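Multifunctional non-homologous end joining DNA repair protein LigD (Mycobacterium tuberculosis, PDB 2IRU) probably repairs DNA double-strand breaks together with Ku, this chain being its polymerase domain, which extends DNA ends before they are sealed. Local coordinates at residues F139-G144 with V227-S232; G179-T184 with K238-P243. All coordinates share one frame; numbering follows the deposited sequence.

Overall arrangement
Contacts 1 and 2 lie about 11 Å apart, centre to centre, within the primase-polymerase domain. Strand 129-143 pairs with both 227-230 and 180-186 in one mixed sheet, so contact 1 is a pairing inside that sheet, whereas contact 2 reaches from it to strand 240-241, an edge strand of a separate four-stranded antiparallel sheet. Along the chain the segments alternate: 139-144, 179-184, 227-232, 238-243. The contacts join directly where Leu141 N and Phe139 N approach Leu180 O and Leu182 O, and where Asp140 packs on His181. Residues assigned by similarity to manganese and nucleotide binding are thereby gathered between the two sheets, consistent with an active site at their junction.

Contact 1 (F139-G144 with V227-S232); sequences FDLDPG and VFVDWS
Backbone hydrogen bonds join Asp140 to Asp230 and Asp142 to Phe228, two antiparallel hydrogen-bonded pairs in which each residue both gives and accepts. The bond from Asp140 N to Asp230 O (3.0 Å) is nearly straight, 170° at the hydrogen; that from Asp230 N to Asp140 O is shorter, 2.8 Å.

Apolar contacts occupy the sheet face of Leu141, Val227 and Val229. Val227 CG1 lies 3.8 Å from Leu141 CB, and Val229 CG1 reaches Phe139 CD1 at 4.0 Å; helix 149-164 packs on Phe139, Leu141 and Val227.

Acidic groups stand on the other face. With CG anti to the backbone N in both (chi1 178° and -171°), the carboxylates of Asp140 and Asp230 rise beside each other, Asp140 OD2 4.4 Å from Asp230 OD2. One water donates to both oxygens and ties them together, and Gln233 donates to Asp140 OD2; by similarity, manganese would be expected between these carboxylates. Ser232 N reaches Asp230 OD1 from above the carboxylate plane, which makes an Asx turn, while Ser232 OG uses the syn lone pair of the same oxygen; together they fix the carboxylate's rotation. Asp142 forms a salt bridge with Arg223.

Three aspartates on adjacent strands are characteristic of the archaeo-eukaryotic primase metal site, and all three are manganese ligands by similarity.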
ATOM      1  N   PHE A 139      -8.962  -2.185   4.126  1.00 10.50           N
ATOM      2  CA  PHE A 139      -9.905  -3.030   3.397  1.00  9.80           C
ATOM      3  C   PHE A 139      -9.558  -2.989   1.911  1.00 10.72           C
ATOM      4  O   PHE A 139      -9.305  -1.908   1.364  1.00 11.14           O
ATOM      5  CB  PHE A 139     -11.340  -2.554   3.591  1.00 10.88           C
ATOM      6  CG  PHE A 139     -11.787  -2.615   5.009  1.00 10.36           C
ATOM      7  CD1 PHE A 139     -12.503  -3.716   5.482  1.00 11.02           C
ATOM      8  CD2 PHE A 139     -11.512  -1.552   5.883  1.00 11.33           C
ATOM      9  CE1 PHE A 139     -12.903  -3.750   6.836  1.00 11.07           C
ATOM     10  CE2 PHE A 139     -11.909  -1.574   7.200  1.00 11.46           C
ATOM     11  CZ  PHE A 139     -12.610  -2.677   7.685  1.00 11.64           C
ATOM     12  N   ASP A 140      -9.518  -4.155   1.276  1.00 10.56           N
ATOM     13  CA  ASP A 140      -9.281  -4.232  -0.163  1.00 10.89           C
ATOM     14  C   ASP A 140     -10.646  -4.551  -0.765  1.00 11.14           C
ATOM     15  O   ASP A 140     -11.185  -5.633  -0.523  1.00 10.93           O
ATOM     16  CB  ASP A 140      -8.319  -5.387  -0.466  1.00 11.87           C
ATOM     17  CG  ASP A 140      -8.047  -5.586  -1.953  1.00 14.78           C
ATOM     18  OD1 ASP A 140      -8.591  -4.870  -2.850  1.00 15.37           O
ATOM     19  OD2 ASP A 140      -7.253  -6.522  -2.219  1.00 16.33           O
ATOM     20  N   LEU A 141     -11.195  -3.595  -1.518  1.00 10.80           N
ATOM     21  CA  LEU A 141     -12.472  -3.769  -2.171  1.00 11.53           C
ATOM     22  C   LEU A 141     -12.224  -4.208  -3.595  1.00 12.33           C
ATOM     23  O   LEU A 141     -11.731  -3.422  -4.420  1.00 12.33           O
ATOM     24  CB  LEU A 141     -13.270  -2.454  -2.134  1.00 11.89           C
ATOM     25  CG  LEU A 141     -14.089  -2.253  -0.852  1.00 13.68           C
ATOM     26  CD1 LEU A 141     -13.282  -2.289   0.449  1.00 14.44           C
ATOM     27  CD2 LEU A 141     -14.858  -0.930  -0.976  1.00 13.41           C
ATOM     28  N   ASP A 142     -12.510  -5.475  -3.869  1.00 12.97           N
ATOM     29  CA  ASP A 142     -12.203  -6.030  -5.172  1.00 14.85           C
ATOM     30  C   ASP A 142     -13.489  -6.276  -5.954  1.00 15.47           C
ATOM     31  O   ASP A 142     -14.282  -7.152  -5.553  1.00 15.46           O
ATOM     32  CB  ASP A 142     -11.398  -7.325  -5.053  1.00 15.83           C
ATOM     33  CG  ASP A 142     -10.844  -7.781  -6.413  1.00 20.47           C
ATOM     34  OD1 ASP A 142      -9.903  -7.134  -6.944  1.00 24.74           O
ATOM     35  OD2 ASP A 142     -11.383  -8.767  -6.965  1.00 24.46           O
ATOM     36  N   PRO A 143     -13.726  -5.487  -7.032  1.00 15.88           N
ATOM     37  CA  PRO A 143     -14.971  -5.588  -7.796  1.00 15.81           C
ATOM     38  C   PRO A 143     -15.049  -6.865  -8.641  1.00 16.45           C
ATOM     39  O   PRO A 143     -14.171  -7.114  -9.480  1.00 16.54           O
ATOM     40  CB  PRO A 143     -14.945  -4.335  -8.696  1.00 16.32           C
ATOM     41  CG  PRO A 143     -13.465  -4.070  -8.902  1.00 17.08           C
ATOM     42  CD  PRO A 143     -12.833  -4.434  -7.574  1.00 16.08           C
ATOM     43  N   GLY A 144     -16.099  -7.660  -8.421  1.00 16.01           N
ATOM     44  CA  GLY A 144     -16.338  -8.876  -9.208  1.00 16.46           C
ATOM     45  C   GLY A 144     -16.794  -8.619 -10.637  1.00 16.94           C
ATOM     46  O   GLY A 144     -16.949  -7.469 -11.069  1.00 16.69           O
ATOM     47  N   VAL A 227     -18.941  -6.823  -4.880  1.00 12.75           N
ATOM     48  CA  VAL A 227     -17.667  -6.349  -4.331  1.00 11.94           C
ATOM     49  C   VAL A 227     -17.213  -7.288  -3.216  1.00 12.29           C
ATOM     50  O   VAL A 227     -17.929  -7.515  -2.235  1.00 12.51           O
ATOM     51  CB  VAL A 227     -17.751  -4.896  -3.800  1.00 11.54           C
ATOM     52  CG1 VAL A 227     -16.387  -4.434  -3.196  1.00 11.21           C
ATOM     53  CG2 VAL A 227     -18.198  -3.956  -4.903  1.00 11.55           C
ATOM     54  N   PHE A 228     -16.007  -7.821  -3.360  1.00 12.28           N
ATOM     55  CA  PHE A 228     -15.417  -8.606  -2.297  1.00 11.82           C
ATOM     56  C   PHE A 228     -14.738  -7.621  -1.336  1.00 12.07           C
ATOM     57  O   PHE A 228     -13.808  -6.915  -1.715  1.00 11.37           O
ATOM     58  CB  PHE A 228     -14.383  -9.577  -2.884  1.00 13.23           C
ATOM     59  CG  PHE A 228     -13.579 -10.309  -1.852  1.00 14.15           C
ATOM     60  CD1 PHE A 228     -14.135 -10.659  -0.622  1.00 13.71           C
ATOM     61  CD2 PHE A 228     -12.251 -10.647  -2.118  1.00 13.63           C
ATOM     62  CE1 PHE A 228     -13.369 -11.355   0.359  1.00 16.69           C
ATOM     63  CE2 PHE A 228     -11.487 -11.339  -1.159  1.00 17.17           C
ATOM     64  CZ  PHE A 228     -12.046 -11.679   0.074  1.00 16.41           C
ATOM     65  N   VAL A 229     -15.273  -7.536  -0.124  1.00 11.40           N
ATOM     66  CA  VAL A 229     -14.712  -6.657   0.898  1.00 11.28           C
ATOM     67  C   VAL A 229     -13.712  -7.477   1.703  1.00 11.78           C
ATOM     68  O   VAL A 229     -14.075  -8.147   2.663  1.00 11.39           O
ATOM     69  CB  VAL A 229     -15.801  -6.060   1.800  1.00 11.51           C
ATOM     70  CG1 VAL A 229     -15.215  -5.152   2.852  1.00 13.23           C
ATOM     71  CG2 VAL A 229     -16.767  -5.272   0.952  1.00 10.67           C
ATOM     72  N   ASP A 230     -12.468  -7.418   1.263  1.00 10.90           N
ATOM     73  CA  ASP A 230     -11.428  -8.264   1.818  1.00  9.88           C
ATOM     74  C   ASP A 230     -10.831  -7.599   3.068  1.00  9.55           C
ATOM     75  O   ASP A 230     -10.186  -6.523   2.993  1.00 10.38           O
ATOM     76  CB  ASP A 230     -10.337  -8.520   0.750  1.00 10.08           C
ATOM     77  CG  ASP A 230      -9.305  -9.580   1.183  1.00 12.71           C
ATOM     78  OD1 ASP A 230      -9.437 -10.164   2.265  1.00 14.35           O
ATOM     79  OD2 ASP A 230      -8.331  -9.810   0.432  1.00 19.59           O
ATOM     80  N   TRP A 231     -11.076  -8.265   4.203  1.00 10.09           N
ATOM     81  CA  TRP A 231     -10.606  -7.866   5.529  1.00 10.65           C
ATOM     82  C   TRP A 231      -9.313  -8.587   5.897  1.00 11.21           C
ATOM     83  O   TRP A 231      -8.723  -8.280   6.956  1.00 11.39           O
ATOM     84  CB  TRP A 231     -11.671  -8.247   6.578  1.00 11.09           C
ATOM     85  CG  TRP A 231     -12.211  -9.639   6.328  1.00 12.04           C
ATOM     86  CD1 TRP A 231     -13.333  -9.975   5.600  1.00 12.64           C
ATOM     87  CD2 TRP A 231     -11.643 -10.879   6.779  1.00 12.71           C
ATOM     88  NE1 TRP A 231     -13.492 -11.348   5.588  1.00 11.84           N
ATOM     89  CE2 TRP A 231     -12.460 -11.921   6.288  1.00 13.57           C
ATOM     90  CE3 TRP A 231     -10.512 -11.213   7.542  1.00 12.57           C
ATOM     91  CZ2 TRP A 231     -12.195 -13.269   6.558  1.00 13.58           C
ATOM     92  CZ3 TRP A 231     -10.242 -12.562   7.795  1.00 13.77           C
ATOM     93  CH2 TRP A 231     -11.070 -13.568   7.298  1.00 14.41           C
ATOM     94  N   SER A 232      -8.872  -9.525   5.047  1.00 10.88           N
ATOM     95  CA  SER A 232      -7.807 -10.488   5.413  1.00 11.53           C
ATOM     96  C   SER A 232      -6.400  -9.874   5.457  1.00 10.49           C
ATOM     97  O   SER A 232      -5.454 -10.455   6.044  1.00 11.60           O
ATOM     98  CB  SER A 232      -7.796 -11.699   4.462  1.00 11.70           C
ATOM     99  OG  SER A 232      -7.356 -11.329   3.175  1.00 14.30           O
TER
HETATM  100  O   HOH W   1      -8.468  -9.322  -2.381  1.00 30.18           O

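Contact 2 (G179-T184 with K238-P243)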
ATOM      1  N   GLY A 179      -8.266  -2.960  -7.626  1.00 20.43           N
ATOM      2  CA  GLY A 179      -8.775  -2.754  -6.269  1.00 19.79           C
ATOM      3  C   GLY A 179      -9.031  -1.292  -5.943  1.00 18.88           C
ATOM      4  O   GLY A 179      -8.588  -0.370  -6.647  1.00 19.15           O
ATOM      5  N   LEU A 180      -9.861  -1.097  -4.939  1.00 16.69           N
ATOM      6  CA  LEU A 180      -9.936   0.146  -4.212  1.00 15.86           C
ATOM      7  C   LEU A 180      -9.568  -0.238  -2.772  1.00 14.69           C
ATOM      8  O   LEU A 180     -10.200  -1.146  -2.227  1.00 15.62           O
ATOM      9  CB  LEU A 180     -11.380   0.668  -4.270  1.00 15.96           C
ATOM     10  CG  LEU A 180     -11.729   1.892  -3.436  1.00 16.68           C
ATOM     11  CD1 LEU A 180     -10.865   3.073  -3.856  1.00 19.97           C
ATOM     12  CD2 LEU A 180     -13.214   2.234  -3.571  1.00 16.74           C
ATOM     13  N   HIS A 181      -8.540   0.384  -2.180  1.00 12.55           N
ATOM     14  CA  HIS A 181      -8.213   0.147  -0.777  1.00 12.49           C
ATOM     15  C   HIS A 181      -8.781   1.268   0.078  1.00 11.48           C
ATOM     16  O   HIS A 181      -8.818   2.417  -0.370  1.00 11.67           O
ATOM     17  CB  HIS A 181      -6.701   0.069  -0.525  1.00 12.85           C
ATOM     18  CG  HIS A 181      -6.062  -1.149  -1.102  1.00 15.00           C
ATOM     19  ND1 HIS A 181      -6.084  -2.370  -0.455  1.00 19.85           N
ATOM     20  CD2 HIS A 181      -5.330  -1.329  -2.223  1.00 16.01           C
ATOM     21  CE1 HIS A 181      -5.428  -3.259  -1.187  1.00 17.21           C
ATOM     22  NE2 HIS A 181      -4.985  -2.654  -2.278  1.00 21.86           N
ATOM     23  N   LEU A 182      -9.231   0.924   1.289  1.00 10.83           N
ATOM     24  CA  LEU A 182      -9.740   1.907   2.246  1.00  9.92           C
ATOM     25  C   LEU A 182      -8.888   1.744   3.505  1.00 10.67           C
ATOM     26  O   LEU A 182      -8.722   0.619   3.967  1.00 11.87           O
ATOM     27  CB  LEU A 182     -11.215   1.659   2.645  1.00 10.82           C
ATOM     28  CG  LEU A 182     -12.245   1.673   1.506  1.00 11.08           C
ATOM     29  CD1 LEU A 182     -13.668   1.527   2.076  1.00 11.57           C
ATOM     30  CD2 LEU A 182     -12.148   2.980   0.727  1.00 13.56           C
ATOM     31  N   TYR A 183      -8.327   2.840   4.008  1.00 10.24           N
ATOM     32  CA  TYR A 183      -7.546   2.830   5.239  1.00 10.63           C
ATOM     33  C   TYR A 183      -8.271   3.627   6.332  1.00 11.52           C
ATOM     34  O   TYR A 183      -8.883   4.656   6.059  1.00 10.95           O
ATOM     35  CB  TYR A 183      -6.194   3.491   5.018  1.00 10.78           C
ATOM     36  CG  TYR A 183      -5.254   2.710   4.130  1.00 11.59           C
ATOM     37  CD1 TYR A 183      -4.392   1.745   4.682  1.00 10.15           C
ATOM     38  CD2 TYR A 183      -5.216   2.917   2.737  1.00 10.43           C
ATOM     39  CE1 TYR A 183      -3.511   1.013   3.885  1.00 11.78           C
ATOM     40  CE2 TYR A 183      -4.317   2.170   1.906  1.00 10.80           C
ATOM     41  CZ  TYR A 183      -3.460   1.228   2.504  1.00 10.77           C
ATOM     42  OH  TYR A 183      -2.590   0.479   1.734  1.00 11.06           O
ATOM     43  N   THR A 184      -8.167   3.142   7.561  1.00 12.10           N
ATOM     44  CA  THR A 184      -8.772   3.807   8.703  1.00 12.69           C
ATOM     45  C   THR A 184      -7.776   3.804   9.879  1.00 12.87           C
ATOM     46  O   THR A 184      -7.381   2.736  10.360  1.00 13.56           O
ATOM     47  CB  THR A 184     -10.064   3.120   9.121  1.00 13.20           C
ATOM     48  OG1 THR A 184     -10.964   3.085   7.988  1.00 16.18           O
ATOM     49  CG2 THR A 184     -10.651   3.899  10.291  1.00 12.24           C
ATOM     50  N   LYS A 238       0.456 -10.523   6.475  1.00 11.49           N
ATOM     51  CA  LYS A 238       0.131 -10.006   5.129  1.00 12.53           C
ATOM     52  C   LYS A 238       0.624  -8.584   4.891  1.00 12.90           C
ATOM     53  O   LYS A 238       0.773  -7.807   5.816  1.00 14.24           O
ATOM     54  CB  LYS A 238      -1.358 -10.076   4.873  1.00 12.89           C
ATOM     55  CG  LYS A 238      -1.821 -11.508   4.639  1.00 14.99           C
ATOM     56  CD  LYS A 238      -3.318 -11.549   4.503  1.00 22.41           C
ATOM     57  CE  LYS A 238      -3.830 -12.912   4.041  1.00 23.93           C
ATOM     58  NZ  LYS A 238      -2.985 -14.013   4.568  1.00 24.91           N
ATOM     59  N   THR A 239       0.817  -8.225   3.628  1.00 12.58           N
ATOM     60  CA  THR A 239       1.384  -6.923   3.320  1.00 11.92           C
ATOM     61  C   THR A 239       0.530  -6.378   2.152  1.00 10.95           C
ATOM     62  O   THR A 239      -0.071  -7.155   1.405  1.00 12.08           O
ATOM     63  CB  THR A 239       2.888  -7.082   3.017  1.00 12.88           C
ATOM     64  OG1 THR A 239       3.506  -5.789   2.856  1.00 14.39           O
ATOM     65  CG2 THR A 239       3.077  -7.921   1.732  1.00 12.97           C
ATOM     66  N   THR A 240       0.425  -5.057   2.053  1.00 11.14           N
ATOM     67  CA  THR A 240      -0.469  -4.378   1.109  1.00 10.13           C
ATOM     68  C   THR A 240       0.312  -3.253   0.432  1.00  9.45           C
ATOM     69  O   THR A 240       1.130  -2.553   1.090  1.00  9.52           O
ATOM     70  CB  THR A 240      -1.712  -3.805   1.870  1.00 11.61           C
ATOM     71  OG1 THR A 240      -2.448  -4.915   2.440  1.00 11.41           O
ATOM     72  CG2 THR A 240      -2.576  -2.974   0.975  1.00 12.12           C
ATOM     73  N   ILE A 241       0.130  -3.149  -0.882  1.00  8.70           N
ATOM     74  CA  ILE A 241       0.749  -2.075  -1.676  1.00  9.05           C
ATOM     75  C   ILE A 241       0.672  -0.727  -0.949  1.00  9.65           C
ATOM     76  O   ILE A 241      -0.423  -0.303  -0.486  1.00 10.18           O
ATOM     77  CB  ILE A 241       0.103  -1.965  -3.078  1.00  8.50           C
ATOM     78  CG1 ILE A 241       0.921  -1.042  -3.995  1.00  9.90           C
ATOM     79  CG2 ILE A 241      -1.400  -1.499  -3.015  1.00  9.29           C
ATOM     80  CD1 ILE A 241       2.227  -1.724  -4.526  1.00 13.98           C
ATOM     81  N   ALA A 242       1.807  -0.059  -0.854  1.00 10.02           N
ATOM     82  CA  ALA A 242       1.853   1.189  -0.106  1.00 10.41           C
ATOM     83  C   ALA A 242       1.246   2.362  -0.854  1.00 10.78           C
ATOM     84  O   ALA A 242       1.454   2.495  -2.054  1.00  9.83           O
ATOM     85  CB  ALA A 242       3.251   1.502   0.273  1.00 11.12           C
ATOM     86  N   PRO A 243       0.525   3.250  -0.127  1.00 11.82           N
ATOM     87  CA  PRO A 243       0.077   4.456  -0.814  1.00 11.20           C
ATOM     88  C   PRO A 243       1.275   5.154  -1.516  1.00 10.35           C
ATOM     89  O   PRO A 243       2.392   5.213  -0.944  1.00  9.97           O
ATOM     90  CB  PRO A 243      -0.456   5.338   0.314  1.00 10.54           C
ATOM     91  CG  PRO A 243      -0.941   4.336   1.363  1.00 13.18           C
ATOM     92  CD  PRO A 243       0.092   3.209   1.285  1.00 11.88           C
TER
HETATM   93  O   HOH W   2      -0.406  -0.706   3.256  1.00 11.28           O
HETATM   94  O   HOH W   3      -2.639   1.079  -0.729  1.00 16.93           O
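This buried contact is made by side chains bridging two sheets near the centre of the domain: His181 and Tyr183, on strand 180-186 of the mixed sheet, meet Thr240, Ile241 and Pro243, on and just beyond strand 240-241 of the antiparallel sheet. The strands are held well apart, His181 CA to Thr240 CA measuring 9.2 Å, and rings, methyls and waters span the interval.

The methyl of Thr240 lies over one face of the imidazole, CG2 4.0 Å from the His181 ring centroid and 27° off the normal, a CH-pi contact displaced toward the rim. With OG1 beside the backbone N (chi1 -63°), CG2 stands anti to that nitrogen and is directed at the ring, leaving OG1 to bond with Gln233. Ile241 crosses His181 at about a right angle, bringing CG2 to 3.8 Å from NE2. In the archaeo-eukaryotic primase fold the active site lies between two such sheets; His181 is a nucleotide-binding residue by similarity, and its ring also packs against Asp140.

Tyr183 extends from the same side of its strand, two residues on. Its hydroxyl meets Thr240 CG2 at 3.5 Å, while the ring approaches Pro243, CE2 to CG 4.0 Å. Two waters link Tyr183 OH to consecutive carbonyls of the opposing backbone. One donates to Thr240 O; the other lies at the ring's edge, in its plane, and donates to Ile241 O at 2.6 Å.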